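Side-chain contact in GNA33 (Neisseria gonorrhoeae FA 1090, PDB 2G5D), which probably acts as a lytic transglycosylase, cleaving the glycosidic bond between N-acetylmuramic acid and N-acetylglucosamine in peptidoglycan with formation of a 1,6-anhydro product: residues 51-55 and 56-60. Sequence-based numbering, arbitrary orientation.
Sequences PHWAA and QDFAK
The carbonyl oxygen of His52 takes a nearly straight hydrogen bond from the side-chain amide of Gln56 (NE2 to O 3.1 Å, 172° at the hydrogen) and a weaker one from Ala55 N. His52 O lies in the plane of the Gln56 amide, but NE2 approaches from well above the plane of the His52 carbonyl, not along a lone pair. With CG opposite the carbonyl carbon, a bend at chi2 (-54°) folds the glutamine back over the type I turn running from Trp53 to Gln56, which a weak Gln56 N to Trp53 O bond closes. Its amide also bonds to strand 365-375, NE2 to Asn367 O and OE1 to Leu369 N.

Beyond the turn, Phe58 meets Trp53 edge to face: Phe58 CZ stands over the indole, 3.4 Å from Trp53 CE2, with the planes at 62°. Trp53 NE1 bonds to Glu100. One face of Phe58 carries Gln56 CB, and Trp53 O lies at its edge, near the ring plane. Asp57 N-caps helix 58-72, OD1 accepting a weak bond from Lys60 N and OD2 salt-bridging Lys60 NZ (2.8 Å). The buried amide thus has both oxygen and nitrogen satisfied, tying the loop before this helix to the 3D domain.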
loop_
_atom_site.group_PDB
_atom_site.type_symbol
_atom_site.label_atom_id
_atom_site.label_comp_id
_atom_site.label_asym_id
_atom_site.label_seq_id
_atom_site.Cartn_x
_atom_site.Cartn_y
_atom_site.Cartn_z
ATOM N N PRO A 51 6.583 -24.198 6.247
ATOM C CA PRO A 51 7.297 -24.910 5.196
ATOM C C PRO A 51 8.509 -24.099 4.713
ATOM O O PRO A 51 8.396 -22.899 4.531
ATOM C CB PRO A 51 6.243 -25.087 4.099
ATOM C CG PRO A 51 5.223 -24.001 4.333
ATOM C CD PRO A 51 5.253 -23.710 5.821
ATOM N N HIS A 52 9.657 -24.759 4.562
ATOM C CA HIS A 52 10.907 -24.100 4.150
ATOM C C HIS A 52 11.428 -23.036 5.115
ATOM O O HIS A 52 12.276 -22.225 4.747
ATOM C CB HIS A 52 10.792 -23.518 2.742
ATOM C CG HIS A 52 10.539 -24.542 1.689
ATOM N ND1 HIS A 52 10.292 -24.208 0.376
ATOM C CD2 HIS A 52 10.479 -25.897 1.755
ATOM C CE1 HIS A 52 10.100 -25.313 -0.326
ATOM N NE2 HIS A 52 10.191 -26.349 0.493
ATOM N N TRP A 53 10.951 -23.083 6.351
ATOM C CA TRP A 53 11.486 -22.282 7.439
ATOM C C TRP A 53 13.019 -22.310 7.481
ATOM O O TRP A 53 13.656 -21.263 7.526
ATOM C CB TRP A 53 10.967 -22.793 8.781
ATOM C CG TRP A 53 11.572 -22.033 9.905
ATOM C CD1 TRP A 53 12.631 -22.407 10.695
ATOM C CD2 TRP A 53 11.182 -20.724 10.341
ATOM N NE1 TRP A 53 12.908 -21.397 11.612
ATOM C CE2 TRP A 53 12.032 -20.365 11.411
ATOM C CE3 TRP A 53 10.170 -19.832 9.949
ATOM C CZ2 TRP A 53 11.910 -19.136 12.081
ATOM C CZ3 TRP A 53 10.054 -18.609 10.605
ATOM C CH2 TRP A 53 10.913 -18.281 11.664
ATOM N N ALA A 54 13.588 -23.509 7.496
ATOM C CA ALA A 54 15.050 -23.723 7.561
ATOM C C ALA A 54 15.833 -22.965 6.498
ATOM O O ALA A 54 16.899 -22.392 6.803
ATOM C CB ALA A 54 15.364 -25.229 7.456
ATOM N N ALA A 55 15.298 -22.962 5.267
ATOM C CA ALA A 55 15.954 -22.397 4.082
ATOM C C ALA A 55 15.676 -20.899 3.777
ATOM O O ALA A 55 16.108 -20.371 2.744
ATOM C CB ALA A 55 15.661 -23.274 2.853
ATOM N N GLN A 56 14.989 -20.213 4.681
ATOM C CA GLN A 56 14.749 -18.775 4.525
ATOM C C GLN A 56 16.010 -17.909 4.451
ATOM O O GLN A 56 16.993 -18.157 5.128
ATOM C CB GLN A 56 13.880 -18.228 5.650
ATOM C CG GLN A 56 12.421 -18.692 5.634
ATOM C CD GLN A 56 11.768 -18.416 4.307
ATOM O OE1 GLN A 56 11.565 -17.254 3.941
ATOM N NE2 GLN A 56 11.469 -19.477 3.553
ATOM N N ASP A 57 15.923 -16.854 3.652
ATOM C CA ASP A 57 16.902 -15.775 3.700
ATOM C C ASP A 57 16.480 -14.860 4.862
ATOM O O ASP A 57 15.868 -13.785 4.671
ATOM C CB ASP A 57 16.975 -15.054 2.353
ATOM C CG ASP A 57 18.175 -14.150 2.238
ATOM O OD1 ASP A 57 18.778 -13.782 3.274
ATOM O OD2 ASP A 57 18.521 -13.817 1.106
ATOM N N PHE A 58 16.798 -15.312 6.076
ATOM C CA PHE A 58 16.500 -14.578 7.296
ATOM C C PHE A 58 17.286 -13.264 7.424
ATOM O O PHE A 58 16.905 -12.384 8.212
ATOM C CB PHE A 58 16.754 -15.448 8.544
ATOM C CG PHE A 58 15.777 -16.563 8.737
ATOM C CD1 PHE A 58 16.168 -17.880 8.498
ATOM C CD2 PHE A 58 14.477 -16.323 9.171
ATOM C CE1 PHE A 58 15.275 -18.953 8.682
ATOM C CE2 PHE A 58 13.558 -17.407 9.346
ATOM C CZ PHE A 58 13.960 -18.706 9.118
ATOM N N ALA A 59 18.393 -13.112 6.685
ATOM C CA ALA A 59 19.088 -11.808 6.670
ATOM C C ALA A 59 18.159 -10.749 6.075
ATOM O O ALA A 59 18.025 -9.630 6.611
ATOM C CB ALA A 59 20.399 -11.895 5.844
ATOM N N LYS A 60 17.504 -11.119 4.975
ATOM C CA LYS A 60 16.585 -10.230 4.293
ATOM C C LYS A 60 15.343 -9.931 5.155
ATOM O O LYS A 60 14.926 -8.768 5.220
ATOM C CB LYS A 60 16.245 -10.742 2.880
ATOM C CG LYS A 60 17.324 -10.381 1.879
ATOM C CD LYS A 60 17.068 -10.902 0.468
ATOM C CE LYS A 60 18.329 -10.804 -0.405
ATOM N NZ LYS A 60 19.569 -11.387 0.272
#